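Local atomic coordinates of protein Dok-7 (Mus musculus, PDB entry 3ML4), a protein that activates the receptor tyrosine kinase MuSK by dimerization, as a cytoplasmic adaptor with a phosphoinositide-binding PH domain and a PTB domain, and is essential for forming neuromuscular synapses. Residues Leu63-Tyr75 / Thr81-Leu93. Residues are numbered along the deposited sequence; the frame is centred on the assembly and turned at random.
Sequences LEDICGLEPALPY and TLAIICLSQAVML
D65 CG and S88 OG each sit between the backbone N and carbonyl carbon of their own residue (chi1 52° and 46°). This brings D65 OD2 to S88 OG at 2.7 Å, on the syn lone pair of the carboxylate. The same OD2 accepts a hydrogen bond from S88 N on its anti side, somewhat out of the carboxylate plane. D65 O accepts another from L87 N at 2.9 Å. One aspartate thus holds the turn between strands 81-86 and 90-94 with three bonds. With chi1 of -180° the Y75 ring extends away from its own backbone N, and this lays one face against M92, a selenomethionine. M92 CG sits over that face, offset toward the rim, 3.6 Å from Y75 CE2. M92 SE stands farther above it, a Met-aromatic contact.

Between these ends, strands 66-71 and 81-86 form an antiparallel hairpin in the sheet of the PH domain. A classic beta bulge sets C67 and G68 against I85. C67 N gives a nearly straight bond to I85 O (2.6 Å), while the bond from G68 N is weak. I66, L69, P71, L82, I84 and C86 share one face. There L69 CD2 meets L82 CD2 at 3.7 Å, and helix 98-112 packs against both leucines. I85 and E70 lie on the other face, where they touch H136 of strand 133-138 in the PTB domain. L63 CD2 reaches past strand 81-86 to V91 CG2 at 3.6 Å.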
ATOM      1  N   LEU B  63      -2.509 -13.304  -2.368  1.00 35.46           N
ATOM      2  CA  LEU B  63      -1.213 -13.183  -3.033  1.00 35.13           C
ATOM      3  C   LEU B  63      -0.505 -11.951  -2.494  1.00 34.87           C
ATOM      4  O   LEU B  63      -0.914 -10.825  -2.772  1.00 34.70           O
ATOM      5  CB  LEU B  63      -1.400 -13.065  -4.551  1.00 35.08           C
ATOM      6  CG  LEU B  63      -2.264 -14.154  -5.193  1.00 34.76           C
ATOM      7  CD1 LEU B  63      -2.720 -13.732  -6.568  1.00 34.05           C
ATOM      8  CD2 LEU B  63      -1.518 -15.476  -5.242  1.00 34.82           C
ATOM      9  N   GLU B  64       0.551 -12.165  -1.716  1.00 34.58           N
ATOM     10  CA  GLU B  64       1.163 -11.065  -0.964  1.00 34.49           C
ATOM     11  C   GLU B  64       2.580 -10.697  -1.418  1.00 34.04           C
ATOM     12  O   GLU B  64       3.278  -9.931  -0.747  1.00 34.08           O
ATOM     13  CB  GLU B  64       1.087 -11.334   0.553  1.00 34.66           C
ATOM     14  CG  GLU B  64       1.310 -12.790   0.970  1.00 35.69           C
ATOM     15  CD  GLU B  64       0.429 -13.220   2.147  1.00 37.17           C
ATOM     16  OE1 GLU B  64       0.424 -12.525   3.193  1.00 37.28           O
ATOM     17  OE2 GLU B  64      -0.258 -14.263   2.022  1.00 36.98           O
ATOM     18  N   ASP B  65       2.978 -11.219  -2.577  1.00 33.37           N
ATOM     19  CA  ASP B  65       4.322 -11.018  -3.110  1.00 32.73           C
ATOM     20  C   ASP B  65       4.316 -10.852  -4.631  1.00 32.12           C
ATOM     21  O   ASP B  65       5.188 -11.375  -5.327  1.00 32.42           O
ATOM     22  CB  ASP B  65       5.243 -12.172  -2.686  1.00 32.98           C
ATOM     23  CG  ASP B  65       4.667 -13.552  -3.015  1.00 33.86           C
ATOM     24  OD1 ASP B  65       3.421 -13.707  -3.068  1.00 34.12           O
ATOM     25  OD2 ASP B  65       5.472 -14.493  -3.211  1.00 34.52           O
ATOM     26  N   ILE B  66       3.332 -10.109  -5.129  1.00 31.24           N
ATOM     27  CA  ILE B  66       3.160  -9.847  -6.556  1.00 30.19           C
ATOM     28  C   ILE B  66       4.297  -8.992  -7.128  1.00 30.33           C
ATOM     29  O   ILE B  66       4.632  -7.943  -6.569  1.00 30.45           O
ATOM     30  CB  ILE B  66       1.791  -9.170  -6.830  1.00 30.11           C
ATOM     31  CG1 ILE B  66       0.647 -10.040  -6.286  1.00 29.62           C
ATOM     32  CG2 ILE B  66       1.611  -8.881  -8.322  1.00 29.55           C
ATOM     33  CD1 ILE B  66      -0.719  -9.386  -6.311  1.00 29.35           C
ATOM     34  N   CYS B  67       4.870  -9.456  -8.244  1.00 30.02           N
ATOM     35  CA  CYS B  67       5.989  -8.807  -8.946  1.00 29.82           C
ATOM     36  C   CYS B  67       5.597  -8.142 -10.263  1.00 29.22           C
ATOM     37  O   CYS B  67       6.333  -7.289 -10.773  1.00 28.97           O
ATOM     38  CB  CYS B  67       7.059  -9.831  -9.288  1.00 29.71           C
ATOM     39  SG  CYS B  67       7.717 -10.686  -7.902  1.00 32.24           S
ATOM     40  N   GLY B  68       4.472  -8.569 -10.833  1.00 28.63           N
ATOM     41  CA  GLY B  68       4.029  -8.052 -12.116  1.00 27.98           C
ATOM     42  C   GLY B  68       2.927  -8.852 -12.767  1.00 27.70           C
ATOM     43  O   GLY B  68       2.573  -9.939 -12.312  1.00 27.37           O
ATOM     44  N   LEU B  69       2.380  -8.287 -13.839  1.00 27.67           N
ATOM     45  CA  LEU B  69       1.368  -8.943 -14.651  1.00 27.37           C
ATOM     46  C   LEU B  69       1.827  -9.081 -16.092  1.00 27.17           C
ATOM     47  O   LEU B  69       2.572  -8.244 -16.597  1.00 27.04           O
ATOM     48  CB  LEU B  69       0.058  -8.166 -14.595  1.00 27.36           C
ATOM     49  CG  LEU B  69      -0.878  -8.566 -13.457  1.00 28.07           C
ATOM     50  CD1 LEU B  69      -0.604  -7.747 -12.207  1.00 29.10           C
ATOM     51  CD2 LEU B  69      -2.306  -8.376 -13.902  1.00 29.16           C
ATOM     52  N   GLU B  70       1.359 -10.133 -16.752  1.00 27.22           N
ATOM     53  CA  GLU B  70       1.752 -10.443 -18.125  1.00 27.37           C
ATOM     54  C   GLU B  70       0.655 -11.305 -18.768  1.00 27.16           C
ATOM     55  O   GLU B  70       0.468 -12.457 -18.373  1.00 27.25           O
ATOM     56  CB  GLU B  70       3.125 -11.143 -18.118  1.00 27.48           C
ATOM     57  CG  GLU B  70       3.486 -11.966 -19.344  1.00 28.41           C
ATOM     58  CD  GLU B  70       4.287 -11.212 -20.370  1.00 29.21           C
ATOM     59  OE1 GLU B  70       5.447 -10.869 -20.080  1.00 29.79           O
ATOM     60  OE2 GLU B  70       3.765 -10.983 -21.480  1.00 30.68           O
ATOM     61  N   PRO B  71      -0.103 -10.729 -19.723  1.00 27.03           N
ATOM     62  CA  PRO B  71      -1.169 -11.408 -20.464  1.00 27.17           C
ATOM     63  C   PRO B  71      -0.723 -12.079 -21.761  1.00 27.37           C
ATOM     64  O   PRO B  71       0.342 -11.770 -22.278  1.00 27.51           O
ATOM     65  CB  PRO B  71      -2.123 -10.264 -20.802  1.00 27.28           C
ATOM     66  CG  PRO B  71      -1.221  -9.073 -20.969  1.00 26.89           C
ATOM     67  CD  PRO B  71       0.000  -9.309 -20.107  1.00 27.00           C
ATOM     68  N   ALA B  72      -1.555 -12.990 -22.263  1.00 27.96           N
ATOM     69  CA  ALA B  72      -1.394 -13.647 -23.579  1.00 28.26           C
ATOM     70  C   ALA B  72      -0.136 -14.507 -23.725  1.00 28.42           C
ATOM     71  O   ALA B  72       0.571 -14.438 -24.737  1.00 28.68           O
ATOM     72  CB  ALA B  72      -1.525 -12.637 -24.736  1.00 28.08           C
ATOM     73  N   LEU B  73       0.130 -15.309 -22.700  1.00 28.56           N
ATOM     74  CA  LEU B  73       1.138 -16.356 -22.765  1.00 28.70           C
ATOM     75  C   LEU B  73       0.408 -17.674 -22.970  1.00 28.95           C
ATOM     76  O   LEU B  73      -0.548 -17.958 -22.257  1.00 28.91           O
ATOM     77  CB  LEU B  73       1.938 -16.432 -21.462  1.00 28.67           C
ATOM     78  CG  LEU B  73       2.869 -15.300 -21.009  1.00 28.51           C
ATOM     79  CD1 LEU B  73       3.292 -15.529 -19.565  1.00 28.42           C
ATOM     80  CD2 LEU B  73       4.095 -15.125 -21.907  1.00 28.72           C
ATOM     81  N   PRO B  74       0.842 -18.480 -23.956  1.00 29.18           N
ATOM     82  CA  PRO B  74       0.247 -19.799 -24.156  1.00 29.22           C
ATOM     83  C   PRO B  74       0.578 -20.740 -22.999  1.00 29.29           C
ATOM     84  O   PRO B  74       1.729 -20.799 -22.559  1.00 29.34           O
ATOM     85  CB  PRO B  74       0.900 -20.288 -25.454  1.00 29.36           C
ATOM     86  CG  PRO B  74       1.482 -19.046 -26.096  1.00 29.42           C
ATOM     87  CD  PRO B  74       1.889 -18.196 -24.950  1.00 29.26           C
ATOM     88  N   TYR B  75      -0.429 -21.465 -22.519  1.00 29.23           N
ATOM     89  CA  TYR B  75      -0.287 -22.306 -21.342  1.00 29.19           C
ATOM     90  C   TYR B  75      -1.432 -23.309 -21.243  1.00 29.43           C
ATOM     91  O   TYR B  75      -2.608 -22.923 -21.237  1.00 29.42           O
ATOM     92  CB  TYR B  75      -0.244 -21.428 -20.088  1.00 29.34           C
ATOM     93  CG  TYR B  75      -0.088 -22.177 -18.779  1.00 29.48           C
ATOM     94  CD1 TYR B  75       1.142 -22.715 -18.402  1.00 28.56           C
ATOM     95  CD2 TYR B  75      -1.166 -22.325 -17.910  1.00 29.78           C
ATOM     96  CE1 TYR B  75       1.290 -23.393 -17.208  1.00 28.86           C
ATOM     97  CE2 TYR B  75      -1.025 -23.006 -16.704  1.00 29.91           C
ATOM     98  CZ  TYR B  75       0.204 -23.536 -16.361  1.00 29.59           C
ATOM     99  OH  TYR B  75       0.355 -24.209 -15.169  1.00 29.88           O
ATOM    100  N   THR B  81      -4.665 -16.105 -21.488  1.00 29.53           N
ATOM    101  CA  THR B  81      -4.328 -16.337 -20.098  1.00 29.56           C
ATOM    102  C   THR B  81      -3.654 -15.097 -19.534  1.00 29.48           C
ATOM    103  O   THR B  81      -3.012 -14.337 -20.269  1.00 29.46           O
ATOM    104  CB  THR B  81      -3.334 -17.504 -19.949  1.00 29.53           C
ATOM    105  OG1 THR B  81      -2.208 -17.268 -20.796  1.00 30.19           O
ATOM    106  CG2 THR B  81      -3.975 -18.823 -20.332  1.00 29.61           C
ATOM    107  N   LEU B  82      -3.803 -14.899 -18.229  1.00 29.29           N
ATOM    108  CA  LEU B  82      -3.092 -13.838 -17.528  1.00 29.12           C
ATOM    109  C   LEU B  82      -2.243 -14.442 -16.426  1.00 28.76           C
ATOM    110  O   LEU B  82      -2.677 -15.341 -15.709  1.00 28.70           O
ATOM    111  CB  LEU B  82      -4.067 -12.806 -16.954  1.00 29.18           C
ATOM    112  CG  LEU B  82      -3.493 -11.619 -16.169  1.00 29.72           C
ATOM    113  CD1 LEU B  82      -2.626 -10.715 -17.052  1.00 28.72           C
ATOM    114  CD2 LEU B  82      -4.616 -10.822 -15.505  1.00 29.19           C
ATOM    115  N   ALA B  83      -1.016 -13.956 -16.316  1.00 28.56           N
ATOM    116  CA  ALA B  83      -0.124 -14.394 -15.269  1.00 28.41           C
ATOM    117  C   ALA B  83      -0.038 -13.319 -14.200  1.00 28.54           C
ATOM    118  O   ALA B  83       0.263 -12.160 -14.496  1.00 28.40           O
ATOM    119  CB  ALA B  83       1.248 -14.690 -15.841  1.00 28.35           C
ATOM    120  N   ILE B  84      -0.347 -13.706 -12.966  1.00 28.78           N
ATOM    121  CA  ILE B  84       0.000 -12.916 -11.793  1.00 29.09           C
ATOM    122  C   ILE B  84       1.318 -13.484 -11.296  1.00 29.42           C
ATOM    123  O   ILE B  84       1.373 -14.595 -10.761  1.00 29.37           O
ATOM    124  CB  ILE B  84      -1.106 -12.960 -10.703  1.00 29.11           C
ATOM    125  CG1 ILE B  84      -2.317 -12.148 -11.162  1.00 29.27           C
ATOM    126  CG2 ILE B  84      -0.600 -12.402  -9.371  1.00 28.61           C
ATOM    127  CD1 ILE B  84      -3.621 -12.554 -10.510  1.00 31.16           C
ATOM    128  N   ILE B  85       2.383 -12.726 -11.520  1.00 30.18           N
ATOM    129  CA  ILE B  85       3.733 -13.156 -11.175  1.00 31.04           C
ATOM    130  C   ILE B  85       4.059 -12.767  -9.740  1.00 31.88           C
ATOM    131  O   ILE B  85       3.892 -11.614  -9.344  1.00 31.80           O
ATOM    132  CB  ILE B  85       4.785 -12.563 -12.134  1.00 30.97           C
ATOM    133  CG1 ILE B  85       4.402 -12.854 -13.587  1.00 30.33           C
ATOM    134  CG2 ILE B  85       6.186 -13.123 -11.814  1.00 31.24           C
ATOM    135  CD1 ILE B  85       4.978 -11.886 -14.577  1.00 29.59           C
ATOM    136  N   CYS B  86       4.513 -13.748  -8.967  1.00 32.87           N
ATOM    137  CA  CYS B  86       4.867 -13.533  -7.579  1.00 34.05           C
ATOM    138  C   CYS B  86       6.280 -14.027  -7.323  1.00 34.68           C
ATOM    139  O   CYS B  86       6.809 -14.835  -8.091  1.00 34.58           O
ATOM    140  CB  CYS B  86       3.882 -14.263  -6.667  1.00 33.92           C
ATOM    141  SG  CYS B  86       2.161 -13.819  -6.961  1.00 35.47           S
ATOM    142  N   LEU B  87       6.892 -13.542  -6.242  1.00 35.46           N
ATOM    143  CA  LEU B  87       8.224 -14.007  -5.849  1.00 36.26           C
ATOM    144  C   LEU B  87       8.254 -15.524  -5.686  1.00 36.53           C
ATOM    145  O   LEU B  87       9.200 -16.178  -6.128  1.00 36.58           O
ATOM    146  CB  LEU B  87       8.708 -13.305  -4.577  1.00 36.37           C
ATOM    147  CG  LEU B  87       8.991 -11.805  -4.724  1.00 36.98           C
ATOM    148  CD1 LEU B  87       9.127 -11.135  -3.359  1.00 37.41           C
ATOM    149  CD2 LEU B  87      10.226 -11.557  -5.593  1.00 37.27           C
ATOM    150  N   SER B  88       7.200 -16.070  -5.080  1.00 37.01           N
ATOM    151  CA  SER B  88       7.065 -17.514  -4.882  1.00 37.47           C
ATOM    152  C   SER B  88       6.590 -18.234  -6.140  1.00 37.76           C
ATOM    153  O   SER B  88       7.327 -19.034  -6.720  1.00 37.84           O
ATOM    154  CB  SER B  88       6.129 -17.819  -3.705  1.00 37.49           C
ATOM    155  OG  SER B  88       4.939 -17.044  -3.762  1.00 37.56           O
ATOM    156  N   GLN B  89       5.365 -17.932  -6.565  1.00 38.31           N
ATOM    157  CA  GLN B  89       4.709 -18.677  -7.645  1.00 38.75           C
ATOM    158  C   GLN B  89       4.022 -17.766  -8.650  1.00 38.61           C
ATOM    159  O   GLN B  89       3.792 -16.591  -8.375  1.00 38.85           O
ATOM    160  CB  GLN B  89       3.677 -19.655  -7.063  1.00 38.97           C
ATOM    161  CG  GLN B  89       2.317 -19.024  -6.674  1.00 39.91           C
ATOM    162  CD  GLN B  89       2.253 -18.511  -5.236  1.00 40.87           C
ATOM    163  OE1 GLN B  89       1.527 -17.557  -4.934  1.00 41.06           O
ATOM    164  NE2 GLN B  89       2.999 -19.154  -4.342  1.00 40.92           N
ATOM    165  N   ALA B  90       3.693 -18.320  -9.811  1.00 38.47           N
ATOM    166  CA  ALA B  90       2.852 -17.635 -10.786  1.00 38.08           C
ATOM    167  C   ALA B  90       1.445 -18.216 -10.727  1.00 37.97           C
ATOM    168  O   ALA B  90       1.272 -19.433 -10.616  1.00 37.89           O
ATOM    169  CB  ALA B  90       3.426 -17.782 -12.174  1.00 38.02           C
ATOM    170  N   VAL B  91       0.445 -17.343 -10.791  1.00 37.80           N
ATOM    171  CA  VAL B  91      -0.953 -17.769 -10.818  1.00 37.53           C
ATOM    172  C   VAL B  91      -1.507 -17.537 -12.214  1.00 37.52           C
ATOM    173  O   VAL B  91      -1.541 -16.401 -12.683  1.00 37.64           O
ATOM    174  CB  VAL B  91      -1.806 -17.016  -9.766  1.00 37.52           C
ATOM    175  CG1 VAL B  91      -3.287 -17.352  -9.924  1.00 37.20           C
ATOM    176  CG2 VAL B  91      -1.328 -17.345  -8.361  1.00 37.07           C
HETATM  177  N   MSE B  92      -1.932 -18.613 -12.873  1.00 37.58           N
HETATM  178  CA  MSE B  92      -2.418 -18.535 -14.255  1.00 37.70           C
HETATM  179  C   MSE B  92      -3.938 -18.471 -14.329  1.00 37.42           C
HETATM  180  O   MSE B  92      -4.630 -19.365 -13.849  1.00 37.36           O
HETATM  181  CB  MSE B  92      -1.894 -19.707 -15.098  1.00 38.00           C
HETATM  182  CG  MSE B  92      -0.369 -19.857 -15.128  1.00 39.10           C
HETATM  183 SE   MSE B  92       0.604 -18.242 -15.675  1.00 43.36          SE
HETATM  184  CE  MSE B  92      -0.037 -18.061 -17.516  1.00 41.52           C
ATOM    185  N   LEU B  93      -4.440 -17.395 -14.928  1.00 37.35           N
ATOM    186  CA  LEU B  93      -5.870 -17.195 -15.124  1.00 37.28           C
ATOM    187  C   LEU B  93      -6.250 -17.510 -16.566  1.00 37.47           C
ATOM    188  O   LEU B  93      -5.518 -17.166 -17.492  1.00 37.47           O
ATOM    189  CB  LEU B  93      -6.267 -15.754 -14.786  1.00 37.18           C
ATOM    190  CG  LEU B  93      -6.020 -15.181 -13.384  1.00 37.13           C
ATOM    191  CD1 LEU B  93      -6.616 -13.780 -13.274  1.00 37.36           C
ATOM    192  CD2 LEU B  93      -6.591 -16.072 -12.304  1.00 36.74           C
TER